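PDB 6TGS: protein NBR1 homolog from Arabidopsis thaliana, which is an autophagic substrate and probably a receptor that targets ubiquitinated protein aggregates for autophagosomal degradation, here represented by its PB1 domain, which mediates homodimerization. Local coordinates for residues 57-60 with 64-67; 40-43 with 47-50; 23-26 with 30-33. The protein carries 3 engineered substitutions. All blocks are in the same frame, centred on the assembly; numbering follows the deposited sequence.

Interaction 1: residues 57-60 with 64-67; sequences TYSA and AVVA. Engineered in segment 57-60: A60 (natural residue Asp). Engineered in segment 64-67: A64 (natural residue Asp).
One face of the Y58 ring is covered by V66, whose CB lies 3.6 Å from the ring centroid, 19° off the normal and offset toward the rim. This CH-pi contact is broadened by both methyls of V66: CG1 approaches CE2 of Y58 at 3.5 Å, while CG2 approaches CE1 at 3.7 Å. The ring reaches this place because CG of Y58 stands between the backbone N and the carbonyl carbon (chi1 68°), which lays the tyrosine alongside its cross-strand partner, both side chains pointing the same way. On the other face of the sheet, CG1 of V65 packs diagonally against CB of T57 at 3.6 Å.

The backbones are joined antiparallel. Y58 and V66 form a hydrogen-bonded pair, with Y58 N to V66 O at 2.9 Å and V66 N to Y58 O at 2.8 Å, the second bond almost straight. A third bond, A60 N to A64 O at 2.9 Å, ties the turn between two engineered alanines, each replacing an aspartate.

The hairpin is thus a worked case of cross-strand pairing in which an aromatic face is covered by the side chain of the residue paired with it. V66 lies on strand 65-67, one of the sheet's two outermost strands, whereas strand 55-59 continues inward: the backbone of T57 hydrogen-bonds to N88 of strand 84-90, and Y58 rests on L85 of that strand, L68, Q80 and L82.

Interaction 2: residues 40-43 with 47-50; sequences EKIA and NLSA
The methyl of A43 is the bump of this contact, and the curved backbone of 48-50 is the hollow that receives it. Its CB lies 3.4 Å from L48 O and 3.6 Å from A50 N, so the chain bends closely round a side chain of one carbon. A second small projection fills a shallow groove on the helix: CB of A50 rests between CB of A43, 3.9 Å away, and CG of E40, at 4.0 Å. Nearer the helix end, L48 sets its CB 4.1 Å from CA of A43. Its side chain crosses that of I42 diagonally, CD1 of L48 lying 4.1 Å from CG2 of I42; this methyl stands anti to the backbone N of I42, while CG1 and CD1 lead away from the loop. I42 also packs on V12 and L48 on Y14, both of strand 8-14, so the leucine bridges the helix end and the sheet.

The chain reverses at N47, the first residue to leave the helix, with a phi of 54°. L48 N then bonds to A43 O at 3.1 Å, in the carbonyl plane and on a lone pair. This six-to-one bond, the positive phi before L48 and the apolar pairing of A43 with L48 are consistent with a Schellman-type C-cap. Chemically, a last-turn carbonyl meets a backbone donor of the following loop, beside apolar side chains, without any side-chain hydrogen bond or charge pair across the segments.

Interaction 3: residues 23-26 with 30-33; sequences VPVK and QLDL
Q30 meets K26 at the start of the segment, where its carbonyl O accepts the backbone N of K26 at 2.7 Å in a nearly straight bond (172°). The same oxygen receives a CA-H...O contact from V25, and the aliphatic chain of K26 passes diagonally over CB of Q30.

L31 follows, paired with V25 in a single backbone bridge. Although its CB departs from the other segment, its CD2 turns back to touch CG1 of V23 at 3.8 Å and CG1 of V25 at 4.0 Å. The buried side chain of L31 also touches L8 of strand 8-14 and T78 of helix 71-79.

At D32 the backbone N bonds to P24 O at 2.8 Å, the donor tilted 19° from the carbonyl plane. In one of two deposited conformers, CG of D32 stands anti to the backbone N (chi1 -163°), which puts OD1 beside the end of the K26 chain; yet OD1 and NZ of K26 stay 4.1 Å apart, beyond a salt bridge, and CE of K26 is the closer partner.

L33 also has two conformers; in the one described its CB lies 3.8 Å from CG1 of V23, so this contact is less certain. Its N makes a weak bond to L31 O around D32, the centre of an inverse gamma turn. The whole is an irregular hairpin-like connection, leading from strand 17-23 to helix 35-46 within the ubiquitin-like beta-grasp fold of PB1 domains.

The three contacts show how short-range closure changes with its place in one fold. Interaction 1 is a surface contact at an outer edge of the sheet, where a regular ladder is joined by an aromatic face. Interactions 2 and 3 are partly buried and flank helix 35-46: 23-26 with 30-33 leads into it, while 40-43 with 47-50 finishes it. Interaction 2 relies on apolar side chains and a backbone bond at the helix end; interaction 3 combines a single bridge and two bonds with valine-leucine packing and a distant charge pair. Interactions 2 and 3 both reach strand 8-14. Interactions 1 and 3 lie on opposite sides of the chain's centre, their centres about 20 Å apart.

Interaction 1: residues 57-60 with 64-67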
ATOM      1  N   THR A  57      -4.510   2.601  -5.260  1.00 14.10           N
ATOM      2  CA  THR A  57      -4.238   4.024  -5.422  1.00 15.46           C
ATOM      3  C   THR A  57      -4.191   4.732  -4.075  1.00 20.21           C
ATOM      4  O   THR A  57      -4.850   4.315  -3.120  1.00 18.19           O
ATOM      5  CB  THR A  57      -5.301   4.710  -6.305  1.00 20.25           C
ATOM      6  OG1 THR A  57      -6.618   4.448  -5.802  1.00 21.55           O
ATOM      7  CG2 THR A  57      -5.186   4.207  -7.754  1.00 18.63           C
ATOM      8  N   TYR A  58      -3.420   5.817  -4.000  1.00 14.85           N
ATOM      9  CA  TYR A  58      -3.532   6.736  -2.877  1.00 15.25           C
ATOM     10  C   TYR A  58      -3.543   8.167  -3.382  1.00 17.59           C
ATOM     11  O   TYR A  58      -3.112   8.439  -4.502  1.00 17.22           O
ATOM     12  CB  TYR A  58      -2.410   6.542  -1.852  1.00 17.58           C
ATOM     13  CG  TYR A  58      -0.997   6.904  -2.258  1.00 17.86           C
ATOM     14  CD1 TYR A  58      -0.475   8.174  -1.987  1.00 18.26           C
ATOM     15  CD2 TYR A  58      -0.153   5.955  -2.839  1.00 19.33           C
ATOM     16  CE1 TYR A  58       0.840   8.489  -2.306  1.00 17.69           C
ATOM     17  CE2 TYR A  58       1.159   6.259  -3.158  1.00 21.17           C
ATOM     18  CZ  TYR A  58       1.647   7.537  -2.893  1.00 25.20           C
ATOM     19  OH  TYR A  58       2.953   7.850  -3.213  1.00 25.47           O
ATOM     20  N   SER A  59      -4.088   9.077  -2.565  1.00 16.69           N
ATOM     21  CA  SER A  59      -4.149  10.494  -2.924  1.00 16.45           C
ATOM     22  C   SER A  59      -2.984  11.235  -2.290  1.00 20.76           C
ATOM     23  O   SER A  59      -2.838  11.240  -1.061  1.00 25.36           O
ATOM     24  CB  SER A  59      -5.480  11.135  -2.521  1.00 23.92           C
ATOM     25  OG  SER A  59      -6.580  10.395  -3.010  1.00 25.16           O
ATOM     26  N   ALA A  60      -2.185  11.885  -3.125  1.00 21.34           N
ATOM     27  CA  ALA A  60      -0.992  12.577  -2.672  1.00 21.61           C
ATOM     28  C   ALA A  60      -1.354  13.969  -2.164  1.00 29.35           C
ATOM     29  O   ALA A  60      -2.477  14.450  -2.332  1.00 25.71           O
ATOM     30  CB  ALA A  60       0.030  12.648  -3.804  1.00 24.68           C
ATOM     31  N   ALA A  64      -3.028  14.930  -6.564  1.00 18.99           N
ATOM     32  CA  ALA A  64      -2.979  13.972  -7.656  1.00 14.67           C
ATOM     33  C   ALA A  64      -3.019  12.566  -7.070  1.00 17.29           C
ATOM     34  O   ALA A  64      -2.627  12.359  -5.925  1.00 22.92           O
ATOM     35  CB  ALA A  64      -1.724  14.149  -8.502  1.00 20.80           C
ATOM     36  N   VAL A  65      -3.567  11.644  -7.803  1.00 17.51           N
ATOM     37  CA  VAL A  65      -3.638  10.248  -7.359  1.00 13.40           C
ATOM     38  C   VAL A  65      -2.390   9.523  -7.822  1.00 17.32           C
ATOM     39  O   VAL A  65      -1.940   9.695  -8.962  1.00 18.45           O
ATOM     40  CB  VAL A  65      -4.911   9.566  -7.898  1.00 15.25           C
ATOM     41  CG1 VAL A  65      -4.871   8.027  -7.712  1.00 15.39           C
ATOM     42  CG2 VAL A  65      -6.144  10.137  -7.222  1.00 19.51           C
ATOM     43  N   VAL A  66      -1.836   8.681  -6.946  1.00 13.48           N
ATOM     44  CA  VAL A  66      -0.704   7.823  -7.246  1.00 13.91           C
ATOM     45  C   VAL A  66      -1.199   6.389  -7.374  1.00 19.69           C
ATOM     46  O   VAL A  66      -1.849   5.867  -6.458  1.00 17.70           O
ATOM     47  CB  VAL A  66       0.373   7.906  -6.156  1.00 14.15           C
ATOM     48  CG1 VAL A  66       1.531   6.982  -6.515  1.00 20.42           C
ATOM     49  CG2 VAL A  66       0.836   9.342  -5.899  1.00 17.85           C
ATOM     50  N   ALA A  67      -0.886   5.742  -8.490  1.00 16.42           N
ATOM     51  CA  ALA A  67      -1.178   4.317  -8.646  1.00 17.20           C
ATOM     52  C   ALA A  67       0.047   3.486  -8.298  1.00 20.39           C
ATOM     53  O   ALA A  67       1.130   3.691  -8.858  1.00 25.34           O
ATOM     54  CB  ALA A  67      -1.626   3.994 -10.064  1.00 19.69           C
TER

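Interaction 2: residues 40-43 with 47-50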
ATOM      1  N   GLU A  40      -0.679  -9.801  -1.516  1.00 16.40           N
ATOM      2  CA  GLU A  40      -1.057 -10.996  -0.769  1.00 15.29           C
ATOM      3  C   GLU A  40      -1.742 -10.625   0.540  1.00 15.48           C
ATOM      4  O   GLU A  40      -2.678 -11.298   0.976  1.00 19.16           O
ATOM      5  CB  GLU A  40       0.175 -11.861  -0.512  1.00 19.99           C
ATOM      6  CG  GLU A  40       0.690 -12.541  -1.785  1.00 21.24           C
ATOM      7  CD  GLU A  40       2.107 -13.082  -1.628  1.00 35.78           C
ATOM      8  OE1 GLU A  40       2.731 -12.840  -0.577  1.00 37.22           O
ATOM      9  OE2 GLU A  40       2.602 -13.737  -2.567  1.00 35.38           O
ATOM     10  N   LYS A  41      -1.264  -9.569   1.188  1.00 16.97           N
ATOM     11  CA  LYS A  41      -1.902  -9.132   2.420  1.00 14.98           C
ATOM     12  C   LYS A  41      -3.301  -8.606   2.133  1.00 16.45           C
ATOM     13  O   LYS A  41      -4.266  -8.969   2.808  1.00 17.10           O
ATOM     14  CB  LYS A  41      -1.020  -8.072   3.086  1.00 16.95           C
ATOM     15  CG  LYS A  41      -1.521  -7.627   4.446  1.00 18.20           C
ATOM     16  CD  LYS A  41      -1.167  -8.669   5.515  1.00 27.93           C
ATOM     17  CE  LYS A  41      -1.615  -8.216   6.885  1.00 28.95           C
ATOM     18  NZ  LYS A  41      -0.905  -8.980   7.957  1.00 31.29           N
ATOM     19  N   ILE A  42      -3.444  -7.784   1.092  1.00 15.00           N
ATOM     20  CA  ILE A  42      -4.755  -7.245   0.760  1.00 13.26           C
ATOM     21  C   ILE A  42      -5.721  -8.359   0.373  1.00 18.66           C
ATOM     22  O   ILE A  42      -6.893  -8.344   0.765  1.00 16.33           O
ATOM     23  CB  ILE A  42      -4.617  -6.182  -0.345  1.00 16.44           C
ATOM     24  CG1 ILE A  42      -3.965  -4.918   0.241  1.00 17.47           C
ATOM     25  CG2 ILE A  42      -5.978  -5.862  -0.937  1.00 17.29           C
ATOM     26  CD1 ILE A  42      -3.472  -3.890  -0.844  1.00 16.86           C
ATOM     27  N   ALA A  43      -5.244  -9.356  -0.379  1.00 16.03           N
ATOM     28  CA  ALA A  43      -6.083 -10.497  -0.741  1.00 16.00           C
ATOM     29  C   ALA A  43      -6.570 -11.249   0.494  1.00 18.36           C
ATOM     30  O   ALA A  43      -7.737 -11.645   0.572  1.00 18.68           O
ATOM     31  CB  ALA A  43      -5.304 -11.439  -1.669  1.00 18.18           C
ATOM     32  N   ASN A  47     -10.565 -11.339   1.021  0.66 20.61           N
ATOM     33  CA  ASN A  47     -10.896 -12.539   0.258  0.66 23.86           C
ATOM     34  C   ASN A  47     -10.925 -12.248  -1.242  0.66 24.72           C
ATOM     35  O   ASN A  47     -11.913 -12.490  -1.939  0.66 21.14           O
ATOM     36  CB  ASN A  47     -12.223 -13.158   0.719  0.66 24.55           C
ATOM     37  CG  ASN A  47     -12.372 -14.586   0.247  0.66 28.37           C
ATOM     38  OD1 ASN A  47     -11.392 -15.320   0.182  0.66 30.50           O
ATOM     39  ND2 ASN A  47     -13.592 -14.980  -0.111  0.66 30.19           N
ATOM     40  N   LEU A  48      -9.811 -11.719  -1.729  1.00 18.18           N
ATOM     41  CA  LEU A  48      -9.601 -11.492  -3.153  1.00 15.71           C
ATOM     42  C   LEU A  48      -8.529 -12.460  -3.647  1.00 16.35           C
ATOM     43  O   LEU A  48      -7.941 -13.201  -2.862  1.00 18.22           O
ATOM     44  CB  LEU A  48      -9.185 -10.043  -3.405  1.00 15.75           C
ATOM     45  CG  LEU A  48      -9.799  -8.929  -2.557  1.00 17.19           C
ATOM     46  CD1 LEU A  48      -9.184  -7.574  -2.921  1.00 19.54           C
ATOM     47  CD2 LEU A  48     -11.302  -8.888  -2.704  1.00 22.12           C
ATOM     48  N   SER A  49      -8.292 -12.449  -4.967  0.56 16.91           N
ATOM     49  CA  SER A  49      -7.157 -13.166  -5.547  0.56 19.78           C
ATOM     50  C   SER A  49      -5.890 -12.334  -5.406  0.56 16.82           C
ATOM     51  O   SER A  49      -5.875 -11.157  -5.778  0.56 19.16           O
ATOM     52  CB  SER A  49      -7.382 -13.465  -7.034  0.56 16.03           C
ATOM     53  OG  SER A  49      -8.471 -14.333  -7.259  0.56 18.84           O
ATOM     54  N   ALA A  50      -4.815 -12.954  -4.909  1.00 19.65           N
ATOM     55  CA  ALA A  50      -3.553 -12.230  -4.821  1.00 21.87           C
ATOM     56  C   ALA A  50      -2.974 -11.908  -6.191  1.00 24.37           C
ATOM     57  O   ALA A  50      -2.212 -10.939  -6.319  1.00 22.96           O
ATOM     58  CB  ALA A  50      -2.549 -13.037  -4.002  1.00 19.73           C
TER

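Interaction 3: residues 23-26 with 30-33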
ATOM      1  N   VAL A  23       3.720  -1.900   8.563  1.00 26.26           N
ATOM      2  CA  VAL A  23       4.764  -2.446   7.717  1.00 27.81           C
ATOM      3  C   VAL A  23       6.107  -2.001   8.293  1.00 27.46           C
ATOM      4  O   VAL A  23       6.347  -0.797   8.423  1.00 30.82           O
ATOM      5  CB  VAL A  23       4.635  -1.988   6.256  1.00 29.40           C
ATOM      6  CG1 VAL A  23       5.816  -2.501   5.459  1.00 33.58           C
ATOM      7  CG2 VAL A  23       3.319  -2.486   5.662  1.00 27.81           C
ATOM      8  N   PRO A  24       6.993  -2.924   8.652  1.00 31.68           N
ATOM      9  CA  PRO A  24       8.300  -2.519   9.181  1.00 42.30           C
ATOM     10  C   PRO A  24       9.141  -1.811   8.130  1.00 42.92           C
ATOM     11  O   PRO A  24       9.023  -2.055   6.928  1.00 34.49           O
ATOM     12  CB  PRO A  24       8.937  -3.849   9.605  1.00 38.16           C
ATOM     13  CG  PRO A  24       8.240  -4.883   8.780  1.00 41.72           C
ATOM     14  CD  PRO A  24       6.831  -4.385   8.626  1.00 34.84           C
ATOM     15  N   VAL A  25       9.961  -0.887   8.619  1.00 44.43           N
ATOM     16  CA  VAL A  25      10.932  -0.165   7.759  1.00 44.83           C
ATOM     17  C   VAL A  25      12.348  -0.619   8.108  1.00 53.86           C
ATOM     18  O   VAL A  25      12.593  -0.985   9.272  1.00 44.93           O
ATOM     19  CB  VAL A  25      10.783   1.361   7.890  1.00 49.97           C
ATOM     20  CG1 VAL A  25       9.329   1.795   7.819  1.00 47.38           C
ATOM     21  CG2 VAL A  25      11.457   1.883   9.148  1.00 54.93           C
ATOM     22  N   LYS A  26      13.233  -0.614   7.121  1.00 52.79           N
ATOM     23  CA  LYS A  26      14.649  -0.958   7.372  1.00 53.26           C
ATOM     24  C   LYS A  26      15.354   0.304   7.878  1.00 51.62           C
ATOM     25  O   LYS A  26      14.728   1.370   7.889  1.00 53.15           O
ATOM     26  CB  LYS A  26      15.256  -1.475   6.068  1.00 54.55           C
ATOM     27  CG  LYS A  26      14.688  -2.802   5.585  1.00 47.27           C
ATOM     28  CD  LYS A  26      14.724  -2.955   4.083  1.00 62.97           C
ATOM     29  CE  LYS A  26      13.902  -4.125   3.583  1.00 70.39           C
ATOM     30  NZ  LYS A  26      14.570  -4.831   2.463  1.00 63.99           N
ATOM     31  N   GLN A  30      13.588   2.322   3.997  1.00 40.26           N
ATOM     32  CA  GLN A  30      12.898   1.523   2.954  1.00 53.88           C
ATOM     33  C   GLN A  30      11.884   0.579   3.607  1.00 47.44           C
ATOM     34  O   GLN A  30      12.208  -0.001   4.648  1.00 46.30           O
ATOM     35  CB  GLN A  30      13.933   0.619   2.286  1.00 53.01           C
ATOM     36  CG  GLN A  30      14.516   1.162   0.997  1.00 64.90           C
ATOM     37  CD  GLN A  30      15.127   0.030   0.209  1.00 68.61           C
ATOM     38  OE1 GLN A  30      16.337  -0.177   0.218  1.00 66.61           O
ATOM     39  NE2 GLN A  30      14.280  -0.725  -0.470  1.00 66.63           N
ATOM     40  N   LEU A  31      10.717   0.405   2.981  1.00 48.66           N
ATOM     41  CA  LEU A  31       9.691  -0.526   3.511  1.00 41.84           C
ATOM     42  C   LEU A  31      10.215  -1.964   3.448  1.00 39.01           C
ATOM     43  O   LEU A  31      10.762  -2.311   2.398  1.00 41.95           O
ATOM     44  CB  LEU A  31       8.405  -0.359   2.697  1.00 47.42           C
ATOM     45  CG  LEU A  31       7.567   0.876   3.016  1.00 50.88           C
ATOM     46  CD1 LEU A  31       6.299   0.893   2.175  1.00 38.73           C
ATOM     47  CD2 LEU A  31       7.223   0.934   4.494  1.00 43.01           C
ATOM     48  N   ASP A  32       9.963  -2.740   4.342  0.60 38.63           N
ATOM     49  CA  ASP A  32      10.233  -4.173   4.233  0.60 42.13           C
ATOM     50  C   ASP A  32       9.023  -4.879   3.619  0.60 39.69           C
ATOM     51  O   ASP A  32       8.373  -5.725   4.232  0.60 39.80           O
ATOM     52  CB  ASP A  32      10.591  -4.752   5.599  0.60 43.67           C
ATOM     53  CG  ASP A  32      11.271  -6.110   5.502  0.60 49.13           C
ATOM     54  OD1 ASP A  32      11.391  -6.642   4.379  0.60 54.82           O
ATOM     55  OD2 ASP A  32      11.684  -6.647   6.552  0.60 50.96           O
ATOM     56  N   LEU A  33       8.721  -4.495   2.379  0.60 38.64           N
ATOM     57  CA  LEU A  33       7.568  -5.018   1.663  0.60 36.40           C
ATOM     58  C   LEU A  33       7.690  -4.662   0.189  0.60 36.75           C
ATOM     59  O   LEU A  33       8.099  -3.547  -0.153  0.60 33.43           O
ATOM     60  CB  LEU A  33       6.258  -4.457   2.235  0.60 34.43           C
ATOM     61  CG  LEU A  33       4.964  -5.180   1.845  0.60 29.62           C
ATOM     62  CD1 LEU A  33       4.939  -6.589   2.405  0.60 27.93           C
ATOM     63  CD2 LEU A  33       3.755  -4.405   2.330  0.60 28.07           C
TER